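Local coordinates for protein toxin coregulated pilin (Vibrio cholerae, PDB 3HRV) that forms the major subunit of the toxin-coregulated type IV pilus, which the bacterium needs to aggregate and to colonise the host small intestine, at residues A[102-107]-A[186-191]; A[60-65]-A[86-91]; A[127-132]-A[177-182]; A[23-28]-A[79-84]. All coordinates share one frame; numbering follows the deposited sequence.

Contact 1: residues A[102-107]-A[186-191]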
loop_
_atom_site.group_PDB
_atom_site.type_symbol
_atom_site.label_atom_id
_atom_site.label_comp_id
_atom_site.label_asym_id
_atom_site.label_seq_id
_atom_site.Cartn_x
_atom_site.Cartn_y
_atom_site.Cartn_z
ATOM N N ALA A 102 -3.398 -4.837 2.186
ATOM C CA ALA A 102 -2.518 -3.809 1.654
ATOM C C ALA A 102 -2.782 -3.636 0.165
ATOM O O ALA A 102 -2.914 -4.614 -0.573
ATOM C CB ALA A 102 -1.057 -4.186 1.887
ATOM N N ILE A 103 -2.882 -2.386 -0.263
ATOM C CA ILE A 103 -3.099 -2.079 -1.666
ATOM C C ILE A 103 -1.715 -1.804 -2.230
ATOM O O ILE A 103 -0.988 -0.941 -1.727
ATOM C CB ILE A 103 -3.982 -0.835 -1.836
ATOM C CG1 ILE A 103 -5.285 -1.024 -1.058
ATOM C CG2 ILE A 103 -4.277 -0.605 -3.318
ATOM C CD1 ILE A 103 -6.098 0.231 -0.917
ATOM N N THR A 104 -1.344 -2.543 -3.266
ATOM C CA THR A 104 -0.028 -2.375 -3.853
ATOM C C THR A 104 -0.031 -1.541 -5.128
ATOM O O THR A 104 -0.798 -1.797 -6.054
ATOM C CB THR A 104 0.630 -3.742 -4.130
ATOM O OG1 THR A 104 -0.212 -4.525 -4.986
ATOM C CG2 THR A 104 0.843 -4.497 -2.819
ATOM N N VAL A 105 0.837 -0.537 -5.145
ATOM C CA VAL A 105 0.984 0.362 -6.279
ATOM C C VAL A 105 2.415 0.198 -6.767
ATOM O O VAL A 105 3.352 0.723 -6.156
ATOM C CB VAL A 105 0.755 1.831 -5.858
ATOM C CG1 VAL A 105 0.746 2.734 -7.085
ATOM C CG2 VAL A 105 -0.565 1.952 -5.098
ATOM N N GLY A 106 2.573 -0.540 -7.863
ATOM C CA GLY A 106 3.896 -0.786 -8.410
ATOM C C GLY A 106 4.235 -0.002 -9.663
ATOM O O GLY A 106 3.471 0.860 -10.100
ATOM N N GLY A 107 5.397 -0.304 -10.235
ATOM C CA GLY A 107 5.847 0.372 -11.440
ATOM C C GLY A 107 6.216 1.825 -11.208
ATOM O O GLY A 107 6.239 2.621 -12.145
ATOM N N THR A 186 7.391 -0.657 -5.548
ATOM C CA THR A 186 6.004 -1.009 -5.307
ATOM C C THR A 186 5.767 -0.611 -3.865
ATOM O O THR A 186 6.530 -0.990 -2.979
ATOM C CB THR A 186 5.730 -2.518 -5.441
ATOM O OG1 THR A 186 6.011 -2.948 -6.778
ATOM C CG2 THR A 186 4.263 -2.808 -5.132
ATOM N N VAL A 187 4.728 0.174 -3.630
ATOM C CA VAL A 187 4.416 0.590 -2.276
ATOM C C VAL A 187 3.134 -0.093 -1.840
ATOM O O VAL A 187 2.134 -0.091 -2.560
ATOM C CB VAL A 187 4.234 2.115 -2.170
ATOM C CG1 VAL A 187 3.934 2.500 -0.727
ATOM C CG2 VAL A 187 5.493 2.823 -2.656
ATOM N N ALA A 188 3.179 -0.705 -0.665
ATOM C CA ALA A 188 2.019 -1.383 -0.117
ATOM C C ALA A 188 1.421 -0.484 0.955
ATOM O O ALA A 188 2.075 -0.180 1.954
ATOM C CB ALA A 188 2.431 -2.719 0.489
ATOM N N PHE A 189 0.191 -0.034 0.727
ATOM C CA PHE A 189 -0.507 0.820 1.676
ATOM C C PHE A 189 -1.491 -0.076 2.404
ATOM O O PHE A 189 -2.434 -0.598 1.805
ATOM C CB PHE A 189 -1.236 1.947 0.940
ATOM C CG PHE A 189 -0.313 2.895 0.226
ATOM C CD1 PHE A 189 0.017 2.695 -1.112
ATOM C CD2 PHE A 189 0.248 3.973 0.901
ATOM C CE1 PHE A 189 0.894 3.560 -1.770
ATOM C CE2 PHE A 189 1.128 4.844 0.257
ATOM C CZ PHE A 189 1.450 4.635 -1.082
ATOM N N GLY A 190 -1.265 -0.273 3.696
ATOM C CA GLY A 190 -2.134 -1.165 4.434
ATOM C C GLY A 190 -3.025 -0.565 5.494
ATOM O O GLY A 190 -2.747 0.499 6.053
ATOM N N ASN A 191 -4.117 -1.270 5.755
ATOM C CA ASN A 191 -5.069 -0.869 6.774
ATOM C C ASN A 191 -5.662 -2.148 7.356
ATOM O O ASN A 191 -5.406 -3.247 6.853
ATOM C CB ASN A 191 -6.175 0.003 6.178
ATOM C CG ASN A 191 -6.750 0.971 7.190
ATOM O OD1 ASN A 191 -6.575 0.797 8.394
ATOM N ND2 ASN A 191 -7.445 1.996 6.707
HETATM O O HOH W 1 7.343 -2.524 -9.123
#

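Contact 2: residues A[60-65]-A[86-91]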
loop_
_atom_site.group_PDB
_atom_site.type_symbol
_atom_site.label_atom_id
_atom_site.label_comp_id
_atom_site.label_asym_id
_atom_site.label_seq_id
_atom_site.Cartn_x
_atom_site.Cartn_y
_atom_site.Cartn_z
ATOM N N THR A 60 -4.568 -9.039 -7.742
ATOM C CA THR A 60 -5.114 -8.235 -8.824
ATOM C C THR A 60 -6.521 -8.723 -9.151
ATOM O O THR A 60 -7.419 -7.922 -9.415
ATOM C CB THR A 60 -4.225 -8.329 -10.079
ATOM O OG1 THR A 60 -4.152 -9.698 -10.496
ATOM C CG2 THR A 60 -2.822 -7.814 -9.789
ATOM N N GLN A 61 -6.833 -10.064 -8.889
ATOM C CA GLN A 61 -8.195 -10.557 -9.050
ATOM C C GLN A 61 -9.124 -9.941 -8.007
ATOM O O GLN A 61 -10.280 -9.640 -8.297
ATOM C CB GLN A 61 -8.222 -12.079 -8.930
ATOM C CG GLN A 61 -7.895 -12.804 -10.224
ATOM C CD GLN A 61 -7.111 -14.076 -9.980
ATOM O OE1 GLN A 61 -7.132 -14.631 -8.882
ATOM N NE2 GLN A 61 -6.415 -14.543 -11.005
ATOM N N LEU A 62 -8.624 -9.759 -6.788
ATOM C CA LEU A 62 -9.440 -9.167 -5.736
ATOM C C LEU A 62 -9.795 -7.733 -6.117
ATOM O O LEU A 62 -10.940 -7.304 -5.967
ATOM C CB LEU A 62 -8.691 -9.205 -4.400
ATOM C CG LEU A 62 -9.362 -8.546 -3.189
ATOM C CD1 LEU A 62 -10.787 -9.063 -3.018
ATOM C CD2 LEU A 62 -8.527 -8.842 -1.947
ATOM N N ALA A 63 -8.809 -6.994 -6.618
ATOM C CA ALA A 63 -9.038 -5.622 -7.039
ATOM C C ALA A 63 -10.097 -5.598 -8.139
ATOM O O ALA A 63 -11.045 -4.813 -8.083
ATOM C CB ALA A 63 -7.734 -5.004 -7.543
ATOM N N ASN A 64 -9.945 -6.461 -9.138
ATOM C CA ASN A 64 -10.921 -6.506 -10.220
ATOM C C ASN A 64 -12.285 -6.967 -9.716
ATOM O O ASN A 64 -13.314 -6.606 -10.288
ATOM C CB ASN A 64 -10.435 -7.418 -11.350
ATOM C CG ASN A 64 -9.276 -6.815 -12.119
ATOM O OD1 ASN A 64 -9.243 -5.610 -12.366
ATOM N ND2 ASN A 64 -8.327 -7.652 -12.517
ATOM N N GLY A 65 -12.289 -7.754 -8.643
ATOM C CA GLY A 65 -13.539 -8.229 -8.076
ATOM C C GLY A 65 -14.332 -7.092 -7.461
ATOM O O GLY A 65 -15.563 -7.064 -7.545
ATOM N N MET A 86 -4.389 -2.244 -9.366
ATOM C CA MET A 86 -3.499 -2.244 -8.222
ATOM C C MET A 86 -3.816 -3.596 -7.609
ATOM O O MET A 86 -4.866 -4.226 -7.920
ATOM C CB MET A 86 -3.864 -1.132 -7.236
ATOM C CG MET A 86 -3.736 0.273 -7.801
ATOM S SD MET A 86 -4.138 1.549 -6.589
ATOM C CE MET A 86 -5.931 1.508 -6.620
ATOM N N GLY A 87 -2.880 -4.164 -6.867
ATOM C CA GLY A 87 -3.157 -5.443 -6.251
ATOM C C GLY A 87 -3.627 -5.210 -4.831
ATOM O O GLY A 87 -3.312 -4.181 -4.235
ATOM N N ILE A 88 -4.410 -6.140 -4.298
ATOM C CA ILE A 88 -4.870 -6.029 -2.922
ATOM C C ILE A 88 -4.515 -7.341 -2.243
ATOM O O ILE A 88 -5.045 -8.395 -2.599
ATOM C CB ILE A 88 -6.393 -5.801 -2.823
ATOM C CG1 ILE A 88 -6.780 -4.530 -3.588
ATOM C CG2 ILE A 88 -6.803 -5.664 -1.353
ATOM C CD1 ILE A 88 -8.274 -4.286 -3.644
ATOM N N PHE A 89 -3.593 -7.267 -1.288
ATOM C CA PHE A 89 -3.143 -8.437 -0.546
ATOM C C PHE A 89 -3.704 -8.452 0.861
ATOM O O PHE A 89 -3.727 -7.428 1.542
ATOM C CB PHE A 89 -1.619 -8.457 -0.399
ATOM C CG PHE A 89 -0.877 -8.923 -1.614
ATOM C CD1 PHE A 89 -0.473 -8.020 -2.591
ATOM C CD2 PHE A 89 -0.544 -10.264 -1.760
ATOM C CE1 PHE A 89 0.259 -8.450 -3.697
ATOM C CE2 PHE A 89 0.186 -10.704 -2.861
ATOM C CZ PHE A 89 0.590 -9.795 -3.830
ATOM N N SER A 90 -4.152 -9.618 1.301
ATOM C CA SER A 90 -4.625 -9.753 2.664
ATOM C C SER A 90 -3.396 -10.311 3.374
ATOM O O SER A 90 -2.724 -11.195 2.841
ATOM C CB SER A 90 -5.776 -10.756 2.738
ATOM O OG SER A 90 -6.982 -10.177 2.278
ATOM N N PHE A 91 -3.062 -9.776 4.543
ATOM C CA PHE A 91 -1.902 -10.291 5.258
ATOM C C PHE A 91 -2.135 -10.335 6.764
ATOM O O PHE A 91 -3.144 -9.842 7.261
ATOM C CB PHE A 91 -0.618 -9.519 4.863
ATOM C CG PHE A 91 -0.553 -8.092 5.336
ATOM C CD1 PHE A 91 0.491 -7.682 6.163
ATOM C CD2 PHE A 91 -1.472 -7.140 4.904
ATOM C CE1 PHE A 91 0.625 -6.352 6.551
ATOM C CE2 PHE A 91 -1.346 -5.803 5.289
ATOM C CZ PHE A 91 -0.294 -5.409 6.114
#

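Contact 3: residues A[127-132]-A[177-182]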
loop_
_atom_site.group_PDB
_atom_site.type_symbol
_atom_site.label_atom_id
_atom_site.label_comp_id
_atom_site.label_asym_id
_atom_site.label_seq_id
_atom_site.Cartn_x
_atom_site.Cartn_y
_atom_site.Cartn_z
ATOM N N ILE A 127 2.744 1.268 5.817
ATOM C CA ILE A 127 3.375 1.565 4.532
ATOM C C ILE A 127 4.642 0.734 4.390
ATOM O O ILE A 127 5.512 0.765 5.260
ATOM C CB ILE A 127 3.757 3.051 4.407
ATOM C CG1 ILE A 127 2.517 3.928 4.585
ATOM C CG2 ILE A 127 4.390 3.304 3.040
ATOM C CD1 ILE A 127 2.805 5.418 4.535
ATOM N N ASN A 128 4.740 -0.005 3.291
ATOM C CA ASN A 128 5.895 -0.858 3.029
ATOM C C ASN A 128 6.399 -0.563 1.617
ATOM O O ASN A 128 5.681 -0.784 0.640
ATOM C CB ASN A 128 5.485 -2.331 3.144
ATOM C CG ASN A 128 6.672 -3.279 3.114
ATOM O OD1 ASN A 128 7.701 -2.983 2.510
ATOM N ND2 ASN A 128 6.522 -4.437 3.749
ATOM N N VAL A 129 7.628 -0.059 1.519
ATOM C CA VAL A 129 8.229 0.279 0.227
ATOM C C VAL A 129 9.187 -0.824 -0.199
ATOM O O VAL A 129 10.148 -1.125 0.507
ATOM C CB VAL A 129 9.003 1.611 0.308
ATOM C CG1 VAL A 129 9.613 1.943 -1.048
ATOM C CG2 VAL A 129 8.067 2.724 0.761
ATOM N N LYS A 130 8.938 -1.407 -1.363
ATOM C CA LYS A 130 9.759 -2.508 -1.849
ATOM C C LYS A 130 10.291 -2.291 -3.259
ATOM O O LYS A 130 9.688 -1.578 -4.055
ATOM C CB LYS A 130 8.920 -3.789 -1.814
ATOM C CG LYS A 130 9.629 -5.052 -2.251
ATOM C CD LYS A 130 8.664 -6.228 -2.260
ATOM C CE LYS A 130 9.366 -7.516 -2.643
ATOM N NZ LYS A 130 10.445 -7.852 -1.672
ATOM N N GLU A 131 11.428 -2.919 -3.546
ATOM C CA GLU A 131 11.993 -2.912 -4.891
ATOM C C GLU A 131 11.513 -4.118 -5.692
ATOM O O GLU A 131 11.952 -5.244 -5.458
ATOM C CB GLU A 131 13.522 -2.910 -4.823
ATOM C CG GLU A 131 14.127 -1.559 -4.478
ATOM C CD GLU A 131 15.473 -1.679 -3.794
ATOM O OE1 GLU A 131 16.458 -1.109 -4.311
ATOM O OE2 GLU A 131 15.549 -2.346 -2.740
ATOM N N GLY A 132 10.580 -3.783 -6.606
ATOM C CA GLY A 132 9.947 -4.883 -7.304
ATOM C C GLY A 132 8.594 -5.127 -6.668
ATOM O O GLY A 132 8.259 -4.513 -5.652
ATOM N N LYS A 177 16.103 9.572 2.459
ATOM C CA LYS A 177 16.207 8.128 2.266
ATOM C C LYS A 177 14.949 7.475 1.706
ATOM O O LYS A 177 14.994 6.335 1.253
ATOM C CB LYS A 177 16.580 7.448 3.586
ATOM C CG LYS A 177 17.965 7.810 4.097
ATOM C CD LYS A 177 19.057 7.194 3.241
ATOM C CE LYS A 177 19.113 5.688 3.422
ATOM N NZ LYS A 177 19.356 5.321 4.844
ATOM N N LEU A 178 13.834 8.195 1.727
ATOM C CA LEU A 178 12.571 7.653 1.228
ATOM C C LEU A 178 12.695 7.065 -0.176
ATOM O O LEU A 178 13.145 7.735 -1.111
ATOM C CB LEU A 178 11.492 8.736 1.229
ATOM C CG LEU A 178 10.103 8.322 0.737
ATOM C CD1 LEU A 178 9.564 7.164 1.570
ATOM C CD2 LEU A 178 9.177 9.523 0.826
ATOM N N CYS A 179 12.282 5.810 -0.313
ATOM C CA CYS A 179 12.325 5.102 -1.588
ATOM C C CYS A 179 13.725 4.985 -2.178
ATOM O O CYS A 179 13.887 4.952 -3.395
ATOM C CB CYS A 179 11.414 5.789 -2.600
ATOM S SG CYS A 179 9.675 5.960 -2.089
ATOM N N THR A 180 14.735 4.911 -1.321
ATOM C CA THR A 180 16.102 4.785 -1.807
ATOM C C THR A 180 16.274 3.437 -2.489
ATOM O O THR A 180 15.638 2.452 -2.101
ATOM C CB THR A 180 17.130 4.887 -0.658
ATOM O OG1 THR A 180 18.448 4.702 -1.185
ATOM C CG2 THR A 180 16.866 3.823 0.407
ATOM N N GLY A 181 17.112 3.391 -3.519
ATOM C CA GLY A 181 17.336 2.129 -4.191
ATOM C C GLY A 181 17.171 2.104 -5.693
ATOM O O GLY A 181 17.464 3.079 -6.393
ATOM N N THR A 182 16.686 0.968 -6.181
ATOM C CA THR A 182 16.494 0.734 -7.603
ATOM C C THR A 182 15.022 0.641 -7.985
ATOM O O THR A 182 14.259 -0.091 -7.360
ATOM C CB THR A 182 17.174 -0.584 -8.021
ATOM O OG1 THR A 182 18.541 -0.573 -7.587
ATOM C CG2 THR A 182 17.117 -0.763 -9.525
HETATM O O HOH W 2 16.624 0.119 -1.247
#

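Contact 4: residues A[23-28]-A[79-84]. With SO4 (sulfate ion), chain E.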
loop_
_atom_site.group_PDB
_atom_site.type_symbol
_atom_site.label_atom_id
_atom_site.label_comp_id
_atom_site.label_asym_id
_atom_site.label_seq_id
_atom_site.Cartn_x
_atom_site.Cartn_y
_atom_site.Cartn_z
ATOM N N SER A 23 -0.279 16.225 -10.062
ATOM C CA SER A 23 -0.311 15.683 -11.416
ATOM C C SER A 23 -1.575 14.850 -11.574
ATOM O O SER A 23 -2.167 14.424 -10.582
ATOM C CB SER A 23 0.910 14.800 -11.668
ATOM O OG SER A 23 0.792 13.565 -10.983
ATOM N N GLN A 24 -1.990 14.608 -12.820
ATOM C CA GLN A 24 -3.192 13.824 -13.075
ATOM C C GLN A 24 -3.093 12.446 -12.429
ATOM O O GLN A 24 -4.050 11.991 -11.795
ATOM C CB GLN A 24 -3.419 13.675 -14.581
ATOM C CG GLN A 24 -4.850 13.335 -14.963
ATOM C CD GLN A 24 -5.064 13.313 -16.464
ATOM O OE1 GLN A 24 -5.675 14.223 -17.028
ATOM N NE2 GLN A 24 -4.562 12.275 -17.118
ATOM N N ASN A 25 -1.962 11.775 -12.604
ATOM C CA ASN A 25 -1.779 10.438 -12.051
ATOM C C ASN A 25 -1.748 10.403 -10.527
ATOM O O ASN A 25 -2.319 9.504 -9.915
ATOM C CB ASN A 25 -0.504 9.796 -12.605
ATOM C CG ASN A 25 -0.591 9.522 -14.093
ATOM O OD1 ASN A 25 -1.681 9.371 -14.643
ATOM N ND2 ASN A 25 0.559 9.443 -14.751
ATOM N N MET A 26 -1.079 11.375 -9.913
ATOM C CA MET A 26 -1.008 11.417 -8.457
ATOM C C MET A 26 -2.373 11.700 -7.848
ATOM O O MET A 26 -2.732 11.139 -6.813
ATOM C CB MET A 26 -0.004 12.479 -8.001
ATOM C CG MET A 26 1.444 12.053 -8.147
ATOM S SD MET A 26 1.874 10.629 -7.111
ATOM C CE MET A 26 3.382 10.106 -7.903
ATOM N N THR A 27 -3.138 12.576 -8.493
ATOM C CA THR A 27 -4.470 12.916 -8.014
ATOM C C THR A 27 -5.367 11.686 -8.098
ATOM O O THR A 27 -6.135 11.399 -7.178
ATOM C CB THR A 27 -5.022 14.166 -8.968
ATOM O OG1 THR A 27 -5.157 13.672 -10.308
ATOM C CG2 THR A 27 -4.084 15.366 -8.966
ATOM N N LYS A 28 -5.264 10.958 -9.205
ATOM C CA LYS A 28 -6.064 9.754 -9.401
ATOM C C LYS A 28 -5.634 8.656 -8.433
ATOM O O LYS A 28 -6.467 7.931 -7.892
ATOM C CB LYS A 28 -5.928 9.250 -10.839
ATOM C CG LYS A 28 -6.304 7.788 -11.031
ATOM C CD LYS A 28 -6.755 7.526 -12.461
ATOM C CE LYS A 28 -7.255 8.798 -13.132
ATOM N NZ LYS A 28 -8.358 8.537 -14.098
ATOM N N ASN A 79 -4.095 1.361 -11.339
ATOM C CA ASN A 79 -2.846 1.959 -10.911
ATOM C C ASN A 79 -2.624 2.961 -12.044
ATOM O O ASN A 79 -2.363 2.568 -13.178
ATOM C CB ASN A 79 -1.738 0.907 -10.915
ATOM C CG ASN A 79 -0.372 1.492 -10.615
ATOM O OD1 ASN A 79 -0.100 2.655 -10.911
ATOM N ND2 ASN A 79 0.506 0.676 -10.043
ATOM N N PRO A 80 -2.469 4.286 -11.708
ATOM C CA PRO A 80 -2.561 5.234 -12.823
ATOM C C PRO A 80 -1.292 5.364 -13.662
ATOM O O PRO A 80 -1.351 5.799 -14.812
ATOM C CB PRO A 80 -2.919 6.549 -12.130
ATOM C CG PRO A 80 -3.629 6.106 -10.889
ATOM C CD PRO A 80 -2.770 4.956 -10.433
ATOM N N PHE A 81 -0.207 4.686 -12.808
ATOM C CA PHE A 81 1.146 4.654 -13.349
ATOM C C PHE A 81 1.433 3.463 -14.330
ATOM O O PHE A 81 2.451 3.457 -15.027
ATOM C CB PHE A 81 2.157 4.725 -12.203
ATOM C CG PHE A 81 1.859 5.809 -11.206
ATOM C CD1 PHE A 81 1.156 5.523 -10.039
ATOM C CD2 PHE A 81 2.248 7.122 -11.448
ATOM C CE1 PHE A 81 0.844 6.528 -9.126
ATOM C CE2 PHE A 81 1.940 8.137 -10.541
ATOM C CZ PHE A 81 1.235 7.838 -9.377
ATOM N N THR A 82 0.606 2.442 -14.221
ATOM C CA THR A 82 0.834 1.258 -15.043
ATOM C C THR A 82 -0.345 0.979 -15.964
ATOM O O THR A 82 -0.197 0.312 -16.982
ATOM C CB THR A 82 1.053 0.005 -14.185
ATOM O OG1 THR A 82 -0.152 -0.292 -13.469
ATOM C CG2 THR A 82 2.194 0.220 -13.198
ATOM N N GLY A 83 -1.521 1.474 -15.599
ATOM C CA GLY A 83 -2.692 1.238 -16.421
ATOM C C GLY A 83 -3.343 -0.096 -16.105
ATOM O O GLY A 83 -4.343 -0.469 -16.717
ATOM N N THR A 84 -2.766 -0.829 -15.158
ATOM C CA THR A 84 -3.322 -2.113 -14.760
ATOM C C THR A 84 -3.857 -1.984 -13.340
ATOM O O THR A 84 -3.643 -0.971 -12.676
ATOM C CB THR A 84 -2.270 -3.244 -14.810
ATOM O OG1 THR A 84 -1.067 -2.807 -14.172
ATOM C CG2 THR A 84 -1.971 -3.634 -16.252
HETATM S S SO4 E . 3.414 11.346 -12.832
HETATM O O1 SO4 E . 4.726 10.930 -12.581
HETATM O O2 SO4 E . 2.778 11.606 -11.608
HETATM O O3 SO4 E . 2.630 10.338 -13.519
HETATM O O4 SO4 E . 3.550 12.504 -13.592
#

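Contact 1: residues A[102-107]-A[186-191]
The Phe189 ring meets strand 102-106 with its edge: Ile103 O and Val105 CG2 both lie near the ring plane, CG2 4.0 Å from Phe189 CE1. Over one face sits the methyl CG1 of Val187, two residues earlier on the ring's own strand, displaced toward the rim. The ring of Phe124 also meets it, the planes turned by about 45°. Val105 CG2 reaches the ring because it stands anti to the carbonyl carbon, beside the backbone N, while CG1 is anti to that N (chi1 -173°).

The backbones are joined by two antiparallel hydrogen-bonded pairs, Ile103 with Phe189 and Val105 with Val187. In the first, Ile103 N gives to Phe189 O at 2.8 Å and Phe189 N to Ile103 O at 2.9 Å. The Val105 and Val187 amides and carbonyls repeat the pattern. CA-H...O contacts support these bonds, as between Ala102 CA and Phe189 O at 3.2 Å.

On the sheet face away from the Phe189 ring, Ala188 CB touches Ala102 CB at 4.0 Å and Thr104 CG2 at 4.1 Å. At the far end of the pairing Thr186 OG1 lies 3.4 Å from Gly106 CA, and one water bridges that hydroxyl to Gly107 N.

Ile103, Val105, Val187 and Phe189 face helices 24-44 and 110-120, with Leu33 and Leu116 among their partners. Helix 110-120 is this protein's additional cover on that face; the N-terminal helix, of which 24-44 is the part retained here, packed against an antiparallel sheet is characteristic of the type IV pilin globular domain.

Contact 2: residues A[60-65]-A[86-91]
Ile88 meets the helix with both of its branches, one for Leu62 and one for Ala63. Leu62 crosses it at about a right angle, bringing CD2 to 3.7 Å from Ile88 CG2 and to 3.6 Å from Ile88 O. The other branch, continuing from CG1 in extended form (chi2 175°), sets CD1 against the backbone of the helix, 3.7 Å from Ala63 CA. Ala63 CB also presses closely on the carbonyl of Met86, with 3.0 Å between CB and Met86 O. Thus Ala63 CB lies on Met86 O and Leu62 CD2 on Ile88 O, both oxygens being buried without a polar partner in the model.

Gly87, the first residue of the strand, has its CA 4.3 Å from Thr60 CA. The Thr60 hydroxyl turns back to its own helix and bonds to Asn57 O. A backbone hydrogen bond between Ile88 and Ala59 fixes the strand against the preceding helical turn, and Thr53 OG1 receives the Ser90 amide.

The helix axis runs across the strand, at 110° between their directions. Helix 56-68 thus covers an edge strand of the sheet, 87-93; Ile88 reaches on to Val36 and Met40 of helix 24-44, while backbone bonds join Gly87 and Phe89 to the neighbouring strand 100-108.

Contact 3: residues A[127-132]-A[177-182]
Val129 makes the first touch, with the methyl CG1 placed 4.2 Å from Cys179 SG and equally far from Cys179 CA. Its chi1 near 180° puts CG1 anti to the backbone N, directed at the cysteine. The sulfur is half of the disulfide to Cys113 of helix 110-120, and Val129 packs on that residue too.

Two residues on, Glu131 supplies the polar part. Its chain is extended beyond CG and runs alongside the Thr182 carbonyl, CG 3.2 Å from Thr182 O. The carboxylate then accepts the Thr182 amide: N to OE1 is 2.8 Å, the N-H...O angle is 165°, and OE1 uses its anti lone pair, on the side away from OE2. Gly181 CA lies 3.4 Å from the same OE1. A water bonded to Thr180 O at 2.7 Å reaches Glu131 OE2 only weakly, so the direct OE1 bond carries the link.

The loop is shaped by a type II beta turn from Lys177 to Thr180, closed by the bond from Thr180 N to Lys177 O. Cys179 O is further held by Gln110 NE2. Here the loop following helix 172-177 is fastened to the sheet and to helix 110-120; such a disulfide bounds the D-region, the C-terminal disulfide-enclosed part characteristic of type IV pilins.

Contact 4: residues A[23-28]-A[79-84]
A bend at chi2 (-63°) turns round the Met26 chain, whose CB leaves the helix away from residues 79-84, and carries the thioether to the Phe81 ring. CE ends 3.5 Å from Phe81 CZ, and SD lies 5.0 Å from the ring centroid, 76° off the normal: a Met-aromatic contact at the edge. Asn25 CB, set by the helix backbone, lies 3.6 Å from Phe81 CE2. The Asn25 and Pro80 side chains slide past each other in opposite directions, OD1 lying 3.6 Å from Pro80 O, two acceptors with no bond. The proline also packs on the aliphatic part of Lys28, whose amine forms a salt bridge with Asp75.

Ser23 N-caps helix 24-44, the part of the long N-terminal pilin helix retained in this globular fragment; its OG accepts from Met26 N. In the other segment Asn79 forms an Asx turn, OD1 taking the Phe81 amide at 2.8 Å, which holds the backbone carrying the ring.

A sulfate, probably from the crystallisation liquor, lies nearby. With CG beside the backbone N (chi1 -66°), the Asn25 amide is swung so that ND2 gives to sulfate O3 at 2.6 Å. His20 NE2 and Gln112 NE2 also bind the ion.

From the N terminus, residues 23-28 open contact 4 at the start of helix 24-44, and 60-65 open contact 2. Contact 4 closes at 79-84 and contact 2 at 86-91, so the two cross: the loop before strand 87-93 is tied to the first helix and the strand to helix 56-68. Strand 100-108 then opens contact 1, which closes only at strand 185-191. Contact 3, from strand 126-131 to the loop 177-182, nests inside it. Sheet neighbours join contact 1 to contact 2 through Ala102 N and Phe89 O (2.7 Å), and to contact 3 through Ala188 N and Asn128 O (2.8 Å). Contacts 2 and 3 lie on opposite sides of the chain's centre, about 21 Å between their centres.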